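Local coordinates for protein glycinin A3B4 subunit (Glycine max, PDB 2D5F) that serves as a seed storage protein of the 11S globulin family, a two-cupin subunit that assembles into hexamers, at residues G56-S61 against K235-V240; S368-V373 against V443-H448; W384-N389 against N449-Y454. One frame throughout, in Å; residues are numbered along the deposited sequence.

Contact 1 (G56-S61 against K235-V240); sequences GLHLPS and KQIVTV. With CO3 (carbonate ion), chain E.
L57 and V238 form the hydrogen-bonded pair of a short antiparallel ladder that adds strand 237-239 to strand 56-62 in the N-terminal cupin barrel. L57 N donates a hydrogen bond to V238 O at 2.7 Å, and V238 N donates one to L57 O at 2.9 Å. A third backbone bond, L59 N to Q236 O at 3.0 Å, continues the ladder past the non-hydrogen-bonded pair H58 and I237. The carbonyls of V238 and L57 each also receive a CA-H, from G56 and I237 respectively. Strand 56-62 is bonded along its other edge to strand 131-135, where G56 pairs with N135 and H58 with T133.

On the face of L57 and V238 the packing is apolar. CB of L57 lies 3.7 Å from CG2 of V240, while the side chain of L59 runs about perpendicular to that of V238, CD2 of L59 lying 4.0 Å from CG2 of V238; N469 and S470 of a second subunit lie against this patch. K235 turns its amine away from the ladder, to a salt bridge with D170.

On the other face, the ring of H58 has both nitrogens satisfied: NE2 by Y164 OH, and ND1 by a carbonate ion that T133, R50 and Y131 also hold and that probably came from the crystallisation liquor. With CG anti to the backbone N (chi1 -174°), the ring carries ND1 to within 2.7 Å of carbonate O1, the N-H pointing almost straight at it (163°).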
# COMPACT_ATOMS: atom_id res chain seq x y z
N GLY B 56 33.50 -27.04 0.63
CA GLY B 56 32.25 -27.55 1.16
C GLY B 56 31.02 -27.04 0.44
O GLY B 56 30.89 -25.85 0.17
N LEU B 57 30.10 -27.95 0.12
CA LEU B 57 28.87 -27.62 -0.57
C LEU B 57 27.65 -28.07 0.23
O LEU B 57 27.46 -29.26 0.49
CB LEU B 57 28.84 -28.28 -1.95
CG LEU B 57 27.52 -28.25 -2.74
CD1 LEU B 57 27.19 -26.83 -3.18
CD2 LEU B 57 27.64 -29.15 -3.96
N HIS B 58 26.83 -27.10 0.63
CA HIS B 58 25.62 -27.41 1.37
C HIS B 58 24.56 -27.73 0.33
O HIS B 58 24.13 -26.85 -0.41
CB HIS B 58 25.21 -26.20 2.22
CG HIS B 58 24.05 -26.46 3.12
ND1 HIS B 58 23.46 -25.46 3.87
CD2 HIS B 58 23.38 -27.60 3.41
CE1 HIS B 58 22.48 -25.98 4.59
NE2 HIS B 58 22.41 -27.27 4.33
N LEU B 59 24.14 -28.99 0.27
CA LEU B 59 23.15 -29.44 -0.70
C LEU B 59 21.85 -28.64 -0.65
O LEU B 59 21.38 -28.24 0.42
CB LEU B 59 22.87 -30.93 -0.51
CG LEU B 59 24.11 -31.83 -0.59
CD1 LEU B 59 23.69 -33.29 -0.50
CD2 LEU B 59 24.86 -31.57 -1.89
N PRO B 60 21.24 -28.40 -1.82
CA PRO B 60 19.99 -27.64 -1.92
C PRO B 60 18.85 -28.09 -1.02
O PRO B 60 18.54 -29.28 -0.93
CB PRO B 60 19.64 -27.74 -3.41
CG PRO B 60 20.28 -29.03 -3.84
CD PRO B 60 21.61 -28.99 -3.12
N SER B 61 18.24 -27.12 -0.34
CA SER B 61 17.13 -27.38 0.56
C SER B 61 16.26 -26.14 0.72
O SER B 61 16.65 -25.04 0.30
CB SER B 61 17.64 -27.81 1.93
OG SER B 61 18.22 -26.71 2.61
N LYS B 235 25.99 -37.16 3.63
CA LYS B 235 25.08 -36.32 4.41
C LYS B 235 24.87 -34.97 3.71
O LYS B 235 25.36 -34.78 2.59
CB LYS B 235 25.59 -36.15 5.85
CG LYS B 235 25.68 -37.49 6.59
CD LYS B 235 26.09 -37.34 8.05
CE LYS B 235 26.45 -38.70 8.66
NZ LYS B 235 25.38 -39.72 8.49
N GLN B 236 24.16 -34.05 4.37
CA GLN B 236 23.81 -32.74 3.80
C GLN B 236 24.88 -31.74 3.36
O GLN B 236 24.58 -30.79 2.63
CB GLN B 236 22.82 -32.03 4.72
CG GLN B 236 23.24 -31.97 6.16
CD GLN B 236 22.55 -33.02 7.01
OE1 GLN B 236 21.62 -32.71 7.76
NE2 GLN B 236 22.99 -34.27 6.89
N ILE B 237 26.11 -31.90 3.82
CA ILE B 237 27.19 -31.00 3.41
C ILE B 237 28.29 -31.90 2.86
O ILE B 237 28.87 -32.71 3.58
CB ILE B 237 27.75 -30.16 4.57
CG1 ILE B 237 26.65 -29.24 5.13
CG2 ILE B 237 28.91 -29.30 4.08
CD1 ILE B 237 27.13 -28.32 6.23
N VAL B 238 28.57 -31.75 1.57
CA VAL B 238 29.57 -32.57 0.92
C VAL B 238 30.82 -31.80 0.51
O VAL B 238 30.82 -30.56 0.44
CB VAL B 238 28.98 -33.23 -0.34
CG1 VAL B 238 27.69 -33.95 0.03
CG2 VAL B 238 28.74 -32.17 -1.41
N THR B 239 31.89 -32.54 0.23
CA THR B 239 33.14 -31.94 -0.21
C THR B 239 33.22 -32.12 -1.72
O THR B 239 33.08 -33.23 -2.22
CB THR B 239 34.36 -32.62 0.44
OG1 THR B 239 34.31 -32.45 1.86
CG2 THR B 239 35.64 -32.02 -0.10
N VAL B 240 33.42 -31.01 -2.43
CA VAL B 240 33.52 -31.06 -3.88
C VAL B 240 34.99 -31.23 -4.24
O VAL B 240 35.78 -30.28 -4.16
CB VAL B 240 32.98 -29.77 -4.53
CG1 VAL B 240 33.04 -29.88 -6.05
CG2 VAL B 240 31.55 -29.52 -4.08
C CO3 E . 24.26 -22.29 4.86
O1 CO3 E . 24.65 -23.07 3.93
O2 CO3 E . 23.04 -22.35 5.26
O3 CO3 E . 25.08 -21.44 5.37

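Contact 2 (S368-V373 against V443-H448); sequences SAQYVV and VFKTHH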
# COMPACT_ATOMS: atom_id res chain seq x y z
N SER B 368 14.61 -8.33 10.98
CA SER B 368 15.60 -7.27 10.87
C SER B 368 16.73 -7.62 11.82
O SER B 368 16.67 -8.63 12.52
CB SER B 368 14.99 -5.91 11.22
OG SER B 368 14.43 -5.91 12.51
N ALA B 369 17.77 -6.81 11.83
CA ALA B 369 18.89 -7.09 12.71
C ALA B 369 19.76 -5.87 12.96
O ALA B 369 19.61 -4.84 12.30
CB ALA B 369 19.75 -8.20 12.11
N GLN B 370 20.65 -6.00 13.93
CA GLN B 370 21.60 -4.96 14.25
C GLN B 370 22.93 -5.63 14.52
O GLN B 370 22.98 -6.80 14.92
CB GLN B 370 21.16 -4.16 15.48
CG GLN B 370 19.98 -3.22 15.22
CD GLN B 370 19.67 -2.32 16.39
OE1 GLN B 370 19.51 -2.79 17.51
NE2 GLN B 370 19.58 -1.02 16.14
N TYR B 371 24.01 -4.92 14.25
CA TYR B 371 25.33 -5.44 14.54
C TYR B 371 25.91 -4.41 15.49
O TYR B 371 25.93 -3.21 15.19
CB TYR B 371 26.20 -5.55 13.30
CG TYR B 371 27.44 -6.37 13.57
CD1 TYR B 371 28.69 -5.77 13.73
CD2 TYR B 371 27.35 -7.75 13.72
CE1 TYR B 371 29.82 -6.53 14.05
CE2 TYR B 371 28.46 -8.52 14.04
CZ TYR B 371 29.69 -7.91 14.20
OH TYR B 371 30.78 -8.68 14.54
N VAL B 372 26.32 -4.87 16.66
CA VAL B 372 26.85 -3.98 17.68
C VAL B 372 28.30 -4.29 18.03
O VAL B 372 28.67 -5.45 18.21
CB VAL B 372 26.00 -4.07 18.96
CG1 VAL B 372 26.55 -3.14 20.03
CG2 VAL B 372 24.53 -3.70 18.65
N VAL B 373 29.11 -3.24 18.11
CA VAL B 373 30.51 -3.38 18.48
C VAL B 373 30.77 -2.44 19.65
O VAL B 373 30.62 -1.23 19.53
CB VAL B 373 31.46 -3.00 17.33
CG1 VAL B 373 32.91 -3.10 17.81
CG2 VAL B 373 31.24 -3.92 16.14
N VAL B 443 22.14 -8.97 16.50
CA VAL B 443 20.89 -9.14 17.22
C VAL B 443 19.81 -9.31 16.19
O VAL B 443 19.55 -8.40 15.41
CB VAL B 443 20.49 -7.92 18.04
CG1 VAL B 443 19.33 -8.28 18.96
CG2 VAL B 443 21.64 -7.40 18.82
N PHE B 444 19.18 -10.48 16.18
CA PHE B 444 18.10 -10.72 15.24
C PHE B 444 16.82 -10.23 15.92
O PHE B 444 16.63 -10.45 17.11
CB PHE B 444 17.99 -12.21 14.93
CG PHE B 444 19.25 -12.82 14.37
CD1 PHE B 444 20.09 -13.57 15.18
CD2 PHE B 444 19.56 -12.68 13.02
CE1 PHE B 444 21.24 -14.18 14.66
CE2 PHE B 444 20.71 -13.28 12.48
CZ PHE B 444 21.55 -14.04 13.30
N LYS B 445 15.97 -9.53 15.18
CA LYS B 445 14.71 -9.04 15.75
C LYS B 445 13.57 -9.49 14.85
O LYS B 445 13.66 -9.37 13.62
CB LYS B 445 14.75 -7.52 15.89
CG LYS B 445 15.92 -7.03 16.75
CD LYS B 445 15.87 -5.54 17.02
CE LYS B 445 17.09 -5.10 17.83
NZ LYS B 445 17.05 -3.65 18.11
N THR B 446 12.51 -10.01 15.46
CA THR B 446 11.37 -10.54 14.72
C THR B 446 10.33 -9.53 14.20
O THR B 446 9.12 -9.68 14.41
CB THR B 446 10.66 -11.65 15.53
OG1 THR B 446 10.36 -11.18 16.84
CG2 THR B 446 11.56 -12.87 15.63
N HIS B 447 10.82 -8.51 13.51
CA HIS B 447 9.99 -7.50 12.89
C HIS B 447 10.84 -6.92 11.77
O HIS B 447 12.05 -6.75 11.93
CB HIS B 447 9.59 -6.42 13.90
CG HIS B 447 8.52 -5.50 13.40
ND1 HIS B 447 8.78 -4.50 12.48
CD2 HIS B 447 7.20 -5.44 13.66
CE1 HIS B 447 7.65 -3.86 12.20
NE2 HIS B 447 6.68 -4.41 12.91
N HIS B 448 10.21 -6.63 10.62
CA HIS B 448 10.90 -6.09 9.44
C HIS B 448 11.51 -4.71 9.66
O HIS B 448 12.42 -4.31 8.93
CB HIS B 448 9.95 -6.06 8.24
CG HIS B 448 8.95 -4.94 8.27
ND1 HIS B 448 9.23 -3.68 7.78
CD2 HIS B 448 7.68 -4.89 8.73
CE1 HIS B 448 8.17 -2.90 7.93
NE2 HIS B 448 7.22 -3.61 8.51
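A chi1 of 56° sets OG of S368 between its own backbone N and carbonyl carbon, where it meets the turn that follows strand 438-445; K445, with CG beside its backbone N (chi1 -58°) and the rest of its chain extended, carries its amine along the same face to Q370. OG of S368 donates to H447 O at 2.6 Å, approaching almost straight in line with that carbonyl. This carbonyl follows an inverse gamma turn centred on T446, with a weak bond from H447 N to K445 O. NZ of K445 reaches OE1 of Q370 at 2.7 Å, coming from well above the plane of the amide, 63° out of it. The other end of that amide is held too, since NE2 of Q370 bonds to T353 OG1, and the two partners together should fix its rotation. E324 of a third subunit packs against both Q370 and K445.

Beneath these side chains two backbone rings lock the strands. S368 and K445 exchange bonds in both directions, K445 N lying 2.9 Å from S368 O, and Q370 and V443 do the same, with V443 N 2.8 Å from Q370 O. Between them A369 and F444 form a non-hydrogen-bonded pair, their side chains directed to the opposite face, where M68 of the N-terminal half touches both. This is the antiparallel pairing of neighbouring strands within a sheet of the C-terminal cupin beta-barrel.

Contact 3 (W384-N389 against N449-Y454); sequences WNLNAN and NAVSSY
A450 lies beside the loop after strand 379-385 where the chain, having left one sheet of the C-terminal cupin barrel, approaches strand 452-454 of the other. Its CB rests 4.1 Å from CB of A388, a small apolar touch at the start of the pairing. The amide end of N387 stands nearby, over the backbone that joins A450 to V451.

V451 supplies the first backbone bond, its O accepting from L386 N at 2.9 Å. Its CG2 meets CB of L386 at 3.8 Å, the two side chains passing at a slant, and N325 of a third subunit packs against V451. S452 forms a non-hydrogen-bonded antiparallel pair with N385, the alpha carbons drawn in to 4.1 Å. Its own N turns away from strand 379-385 and bonds to E324 OE1 of that third subunit, giving the short strand an intersubunit partner.

S453 then closes a hydrogen-bonded pair with W384: S453 N donates to W384 O, and W384 N to S453 O, both at 2.9 Å. CD1 of L386 packs 3.7 Å from CB of S453. W384 holds CG between its backbone N and carbonyl carbon (chi1 76°), which folds the indole back over S453. V458 of helix 455-461, which begins right after Y454 at its N-cap position, also touches both residues. The indole joins two subunits: it stacks with Y62 of a fourth subunit and NE1 donates to G128 O of that chain. Across the contact, CB of S453 makes a CH-pi approach to the six-membered ring, 4.0 Å from its centroid and 14° off the normal.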
# COMPACT_ATOMS: atom_id res chain seq x y z
N TRP B 384 15.20 -0.83 25.12
CA TRP B 384 14.28 -1.94 24.89
C TRP B 384 13.73 -1.86 23.47
O TRP B 384 13.81 -0.82 22.81
CB TRP B 384 13.14 -1.93 25.90
CG TRP B 384 12.08 -0.91 25.64
CD1 TRP B 384 10.96 -1.06 24.87
CD2 TRP B 384 12.03 0.43 26.16
NE1 TRP B 384 10.21 0.10 24.88
CE2 TRP B 384 10.85 1.03 25.66
CE3 TRP B 384 12.87 1.18 26.99
CZ2 TRP B 384 10.49 2.34 25.98
CZ3 TRP B 384 12.51 2.49 27.30
CH2 TRP B 384 11.33 3.05 26.79
N ASN B 385 13.18 -2.97 23.00
CA ASN B 385 12.61 -3.01 21.67
C ASN B 385 11.10 -2.91 21.84
O ASN B 385 10.49 -3.71 22.56
CB ASN B 385 13.01 -4.31 20.97
CG ASN B 385 14.52 -4.39 20.74
OD1 ASN B 385 15.19 -5.27 21.28
ND2 ASN B 385 15.04 -3.46 19.96
N LEU B 386 10.51 -1.92 21.19
CA LEU B 386 9.09 -1.67 21.28
C LEU B 386 8.20 -2.72 20.63
O LEU B 386 7.17 -3.09 21.19
CB LEU B 386 8.75 -0.32 20.63
CG LEU B 386 9.11 0.99 21.32
CD1 LEU B 386 10.62 1.15 21.47
CD2 LEU B 386 8.53 2.12 20.49
N ASN B 387 8.60 -3.18 19.46
CA ASN B 387 7.78 -4.10 18.69
C ASN B 387 8.39 -5.43 18.24
O ASN B 387 7.99 -5.96 17.21
CB ASN B 387 7.28 -3.37 17.43
CG ASN B 387 8.42 -2.95 16.52
OD1 ASN B 387 8.19 -2.51 15.38
ND2 ASN B 387 9.65 -3.07 17.00
N ALA B 388 9.33 -5.98 19.00
CA ALA B 388 9.90 -7.25 18.58
C ALA B 388 10.72 -7.97 19.62
O ALA B 388 11.33 -7.35 20.49
CB ALA B 388 10.76 -7.02 17.34
N ASN B 389 10.71 -9.30 19.55
CA ASN B 389 11.53 -10.11 20.43
C ASN B 389 12.90 -10.03 19.76
O ASN B 389 12.99 -9.74 18.56
CB ASN B 389 11.07 -11.57 20.45
CG ASN B 389 9.87 -11.79 21.32
OD1 ASN B 389 9.77 -11.21 22.40
ND2 ASN B 389 8.96 -12.64 20.88
N ASN B 449 11.00 -4.00 10.65
CA ASN B 449 11.49 -2.66 10.97
C ASN B 449 11.39 -2.48 12.49
O ASN B 449 10.65 -1.63 12.99
CB ASN B 449 10.63 -1.61 10.24
CG ASN B 449 11.21 -0.21 10.34
OD1 ASN B 449 12.37 -0.03 10.72
ND2 ASN B 449 10.41 0.79 9.99
N ALA B 450 12.14 -3.30 13.22
CA ALA B 450 12.15 -3.26 14.67
C ALA B 450 12.66 -1.91 15.17
O ALA B 450 13.64 -1.38 14.66
CB ALA B 450 13.02 -4.39 15.21
N VAL B 451 11.98 -1.34 16.16
CA VAL B 451 12.39 -0.06 16.68
C VAL B 451 12.68 -0.18 18.16
O VAL B 451 11.96 -0.85 18.89
CB VAL B 451 11.30 1.03 16.47
CG1 VAL B 451 10.98 1.16 14.99
CG2 VAL B 451 10.05 0.68 17.23
N SER B 452 13.74 0.48 18.60
CA SER B 452 14.11 0.44 20.00
C SER B 452 14.13 1.85 20.58
O SER B 452 14.05 2.84 19.86
CB SER B 452 15.50 -0.19 20.17
OG SER B 452 16.49 0.68 19.65
N SER B 453 14.23 1.92 21.89
CA SER B 453 14.28 3.20 22.57
C SER B 453 15.28 3.06 23.70
O SER B 453 15.35 2.00 24.33
CB SER B 453 12.90 3.55 23.13
OG SER B 453 12.95 4.76 23.88
N TYR B 454 16.08 4.09 23.94
CA TYR B 454 17.03 4.03 25.05
C TYR B 454 16.57 5.04 26.11
O TYR B 454 16.08 6.12 25.78
CB TYR B 454 18.47 4.27 24.57
CG TYR B 454 18.77 5.58 23.88
CD1 TYR B 454 19.59 6.54 24.49
CD2 TYR B 454 18.32 5.83 22.58
CE1 TYR B 454 19.96 7.71 23.83
CE2 TYR B 454 18.68 7.00 21.91
CZ TYR B 454 19.50 7.93 22.54
OH TYR B 454 19.87 9.09 21.87

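Contact 1 belongs to the N-terminal cupin, and both its segments precede those of contact 2 in the sequence; contacts 2 and 3 lie in the C-terminal one. The centre of contact 1 is 28 Å from that of contact 2 and 37 Å from that of contact 3, and the chain's centre lies between contacts 1 and 3. Contacts 2 and 3 have centres 10 Å apart and touch: T446 N probably bonds to N389 O at 3.2 Å. Their segments alternate along the chain, so strands 368-374 and 438-445 of one sheet lead into strands 379-385 and 452-454 of the other. All three contacts meet other subunits, which connects barrel packing with oligomer assembly.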